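Local coordinates for protein chitinase A (Pteris ryukyuensis, PDB 4RL3) that probably hydrolyses the glycosidic bonds of chitin, this chain being the family 18 catalytic domain of a longer class III chitinase, at residues A43-G47 with V48-Y52; T94-S97 with S98-N102. One frame throughout, in Å; residues are numbered along the deposited sequence.

Contact 1: residues A43-G47 with V48-Y52; sequences AATNG and VFNIY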
loop_
_atom_site.group_PDB
_atom_site.type_symbol
_atom_site.label_atom_id
_atom_site.label_comp_id
_atom_site.label_asym_id
_atom_site.label_seq_id
_atom_site.Cartn_x
_atom_site.Cartn_y
_atom_site.Cartn_z
ATOM N N ALA A 43 21.379 7.743 -2.195
ATOM C CA ALA A 43 21.338 8.981 -2.957
ATOM C C ALA A 43 20.037 9.003 -3.762
ATOM O O ALA A 43 19.734 8.048 -4.476
ATOM C CB ALA A 43 22.525 9.049 -3.892
ATOM N N ALA A 44 19.301 10.102 -3.678
ATOM C CA ALA A 44 18.068 10.272 -4.461
ATOM C C ALA A 44 18.373 10.284 -5.967
ATOM O O ALA A 44 19.410 10.801 -6.393
ATOM C CB ALA A 44 17.357 11.552 -4.054
ATOM N N THR A 45 17.459 9.735 -6.769
ATOM C CA THR A 45 17.652 9.647 -8.212
ATOM C C THR A 45 16.744 10.578 -9.003
ATOM O O THR A 45 16.695 10.474 -10.232
ATOM C CB THR A 45 17.393 8.219 -8.713
ATOM O OG1 THR A 45 16.019 7.884 -8.447
ATOM C CG2 THR A 45 18.317 7.226 -8.039
ATOM N N ASN A 46 16.000 11.447 -8.314
ATOM C CA ASN A 46 15.043 12.350 -8.962
ATOM C C ASN A 46 13.956 11.622 -9.745
ATOM O O ASN A 46 13.688 11.910 -10.920
ATOM C CB ASN A 46 15.751 13.375 -9.853
ATOM C CG ASN A 46 14.834 14.507 -10.260
ATOM O OD1 ASN A 46 13.984 14.955 -9.474
ATOM N ND2 ASN A 46 14.985 14.977 -11.493
ATOM N N GLY A 47 13.335 10.666 -9.070
ATOM C CA GLY A 47 12.193 9.961 -9.608
ATOM C C GLY A 47 12.492 8.768 -10.499
ATOM O O GLY A 47 11.574 8.216 -11.096
ATOM N N VAL A 48 13.756 8.371 -10.632
ATOM C CA VAL A 48 14.071 7.156 -11.396
ATOM C C VAL A 48 13.999 5.987 -10.414
ATOM O O VAL A 48 14.873 5.812 -9.558
ATOM C CB VAL A 48 15.447 7.209 -12.097
ATOM C CG1 VAL A 48 15.662 5.933 -12.883
ATOM C CG2 VAL A 48 15.533 8.402 -13.048
ATOM N N PHE A 49 12.924 5.216 -10.503
ATOM C CA PHE A 49 12.645 4.179 -9.502
ATOM C C PHE A 49 13.461 2.908 -9.667
ATOM O O PHE A 49 13.564 2.361 -10.765
ATOM C CB PHE A 49 11.150 3.873 -9.453
ATOM C CG PHE A 49 10.384 4.918 -8.705
ATOM C CD1 PHE A 49 10.204 4.797 -7.331
ATOM C CD2 PHE A 49 9.930 6.066 -9.340
ATOM C CE1 PHE A 49 9.534 5.776 -6.611
ATOM C CE2 PHE A 49 9.259 7.046 -8.628
ATOM C CZ PHE A 49 9.072 6.909 -7.267
ATOM N N ASN A 50 14.036 2.473 -8.543
ATOM C CA ASN A 50 14.773 1.227 -8.422
ATOM C C ASN A 50 14.002 0.233 -7.566
ATOM O O ASN A 50 13.096 0.606 -6.812
ATOM C CB ASN A 50 16.132 1.490 -7.777
ATOM C CG ASN A 50 17.099 2.155 -8.728
ATOM O OD1 ASN A 50 17.287 1.687 -9.848
ATOM N ND2 ASN A 50 17.722 3.237 -8.294
ATOM N N ILE A 51 14.382 -1.032 -7.687
ATOM C CA ILE A 51 13.688 -2.138 -7.035
ATOM C C ILE A 51 14.299 -2.464 -5.683
ATOM O O ILE A 51 15.474 -2.839 -5.606
ATOM C CB ILE A 51 13.727 -3.388 -7.936
ATOM C CG1 ILE A 51 12.970 -3.107 -9.242
ATOM C CG2 ILE A 51 13.144 -4.599 -7.212
ATOM C CD1 ILE A 51 13.133 -4.173 -10.299
ATOM N N TYR A 52 13.483 -2.361 -4.635
ATOM C CA TYR A 52 13.888 -2.731 -3.280
ATOM C C TYR A 52 12.866 -3.666 -2.639
ATOM O O TYR A 52 12.529 -3.538 -1.464
ATOM C CB TYR A 52 14.175 -1.501 -2.427
ATOM C CG TYR A 52 15.320 -0.685 -2.993
ATOM C CD1 TYR A 52 16.648 -1.089 -2.825
ATOM C CD2 TYR A 52 15.076 0.468 -3.727
ATOM C CE1 TYR A 52 17.685 -0.351 -3.359
ATOM C CE2 TYR A 52 16.108 1.208 -4.266
ATOM C CZ TYR A 52 17.412 0.796 -4.075
ATOM O OH TYR A 52 18.440 1.543 -4.610
#

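Contact 2: residues T94-S97 with S98-N102; sequences TSVS and SWVAN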
loop_
_atom_site.group_PDB
_atom_site.type_symbol
_atom_site.label_atom_id
_atom_site.label_comp_id
_atom_site.label_asym_id
_atom_site.label_seq_id
_atom_site.Cartn_x
_atom_site.Cartn_y
_atom_site.Cartn_z
ATOM N N THR A 94 14.406 17.345 -7.989
ATOM C CA THR A 94 15.233 18.415 -8.567
ATOM C C THR A 94 14.338 19.547 -9.063
ATOM O O THR A 94 14.608 20.725 -8.814
ATOM C CB THR A 94 16.091 17.864 -9.730
ATOM O OG1 THR A 94 16.969 16.848 -9.223
ATOM C CG2 THR A 94 16.910 18.977 -10.391
ATOM N N SER A 95 13.293 19.156 -9.788
ATOM C CA SER A 95 12.192 20.013 -10.185
ATOM C C SER A 95 10.973 19.120 -10.285
ATOM O O SER A 95 11.105 17.892 -10.449
ATOM C CB SER A 95 12.458 20.670 -11.542
ATOM O OG SER A 95 12.439 19.712 -12.589
ATOM N N VAL A 96 9.795 19.716 -10.196
ATOM C CA VAL A 96 8.559 18.949 -10.304
ATOM C C VAL A 96 8.507 18.240 -11.658
ATOM O O VAL A 96 8.250 17.044 -11.734
ATOM C CB VAL A 96 7.312 19.830 -10.095
ATOM C CG1 VAL A 96 6.040 19.079 -10.465
ATOM C CG2 VAL A 96 7.251 20.323 -8.664
ATOM N N SER A 97 8.764 18.982 -12.729
ATOM C CA SER A 97 8.619 18.418 -14.058
ATOM C C SER A 97 9.590 17.278 -14.322
ATOM O O SER A 97 9.219 16.282 -14.956
ATOM C CB SER A 97 8.755 19.495 -15.138
ATOM O OG SER A 97 10.057 20.039 -15.163
ATOM N N SER A 98 10.826 17.404 -13.848
ATOM C CA SER A 98 11.826 16.365 -14.102
ATOM C C SER A 98 11.550 15.122 -13.257
ATOM O O SER A 98 11.705 13.994 -13.741
ATOM C CB SER A 98 13.260 16.864 -13.920
ATOM O OG SER A 98 13.536 17.273 -12.598
ATOM N N TRP A 99 11.127 15.322 -12.010
ATOM C CA TRP A 99 10.772 14.183 -11.157
ATOM C C TRP A 99 9.598 13.418 -11.795
ATOM O O TRP A 99 9.635 12.181 -11.931
ATOM C CB TRP A 99 10.447 14.626 -9.708
ATOM C CG TRP A 99 10.313 13.450 -8.762
ATOM C CD1 TRP A 99 11.283 12.946 -7.952
ATOM C CD2 TRP A 99 9.157 12.619 -8.572
ATOM N NE1 TRP A 99 10.814 11.845 -7.276
ATOM C CE2 TRP A 99 9.513 11.626 -7.633
ATOM C CE3 TRP A 99 7.861 12.621 -9.092
ATOM C CZ2 TRP A 99 8.622 10.641 -7.210
ATOM C CZ3 TRP A 99 6.969 11.637 -8.674
ATOM C CH2 TRP A 99 7.352 10.666 -7.732
ATOM N N VAL A 100 8.560 14.152 -12.187
ATOM C CA VAL A 100 7.388 13.525 -12.771
ATOM C C VAL A 100 7.749 12.756 -14.045
ATOM O O VAL A 100 7.307 11.629 -14.226
ATOM C CB VAL A 100 6.282 14.566 -13.049
ATOM C CG1 VAL A 100 5.190 13.986 -13.934
ATOM C CG2 VAL A 100 5.708 15.080 -11.730
ATOM N N ALA A 101 8.572 13.345 -14.918
ATOM C CA ALA A 101 8.925 12.664 -16.156
ATOM C C ALA A 101 9.673 11.367 -15.883
ATOM O O ALA A 101 9.421 10.338 -16.516
ATOM C CB ALA A 101 9.722 13.576 -17.078
ATOM N N ASN A 102 10.589 11.410 -14.927
ATOM C CA ASN A 102 11.319 10.209 -14.536
ATOM C C ASN A 102 10.462 9.168 -13.835
ATOM O O ASN A 102 10.655 7.961 -14.030
ATOM C CB ASN A 102 12.501 10.584 -13.644
ATOM C CG ASN A 102 13.707 11.059 -14.434
ATOM O OD1 ASN A 102 13.928 10.641 -15.574
ATOM N ND2 ASN A 102 14.506 11.913 -13.820
#

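Contact 1: residues A43-G47 with V48-Y52
Thr45 reaches round the turn to Val48: its OG1 donates a hydrogen bond to the carbonyl O of Val48, 2.6 Å away. The C=O...donor angle of 119° shows that the hydroxyl approaches at a bend to the C=O bond, and it is also tilted out of the carbonyl plane. A first torsion of 63° sets OG1 between its own backbone N and carbonyl carbon, facing the turn, and leaves the methyl CG2 on the Asn50 flank, in van der Waals packing 4.0 Å from Asn50 ND2. That amide nitrogen is hydrogen-bonded to Tyr38 O. The carbonyl O of Thr45 in turn lies 3.7 Å from CG2 of Val48. Asn46 and Gly47 both take positive phi and turn the chain sharply; their backbone angles are close to those of a type I' turn, with Thr45 and Val48 at its ends. The carbonyl O of Gly47 lies obliquely to the Phe49 ring, 3.2 Å from CD2, and is hydrogen-bonded to Ser106 OG. Backbone bonds from Thr45 to Asp37 and from Asn50 to Ile36 fasten the turn alongside the end of strand 27-36 and the loop that follows it. Helix 96-114 packs against it, its Asn102 touching Val48 and its Leu107 touching Phe49.

Contact 2: residues T94-S97 with S98-N102
Two hydroxyls meet at the helix start, Ser95 OG and Ser98 OG, 2.7 Å apart in a hydrogen bond whose donor may be either. Both serines hold OG between their backbone N and carbonyl carbon, which brings the two oxygens to face each other at the first turn. Beside them the backbone bonds begin: Trp99 N to Ser95 O, Val100 N to Val96 O and Ala101 N to Ser97 O, all 2.9 to 3.0 Å long. They form an i to i+4 ladder, its middle rung the straightest with an N-H...acceptor angle of 168°. On another flank CG1 of Val96 packs on CG2 of Val100, 4.2 Å apart, and CG2 of Val100 also lies 3.2 Å from Val96 O. In the next shell Ser98 OG has a second partner in Asn46 ND2, which helps fix its rotation, while Trp99 NE1 bonds to Asp37 OD2 and its ring meets that of Phe91 with planes at about 45°. Helix 131-147 covers the valine flank through Gln140 and Gln144. The arrangement is that of a helix N terminus with serine at the N-cap position; this helix follows strand 73-81, after an intervening hairpin, in the beta/alpha barrel fold of family 18 chitinases.

In the fold
From the N terminus the chain passes through strand 27-36 and enters the loop in which contact 1 closes a tight turn, then leaves by strand 50-51, antiparallel to strand 27-36. Helix 60-69, strand 73-81 and the hairpin 83-84/87-88 come before contact 2, which opens helix 96-114. The two contacts are in series, neither nested nor crossed, with centres about 12 Å apart. Asn46 joins them, its OD1 lying 2.8 Å from Thr94 N, a probable hydrogen bond, so one amide side chain spans turn and helix start. Gly47 N also packs 3.3 Å from Trp99 CD1. Together they tie the loop after strand 27-36 to the first turns of helix 96-114.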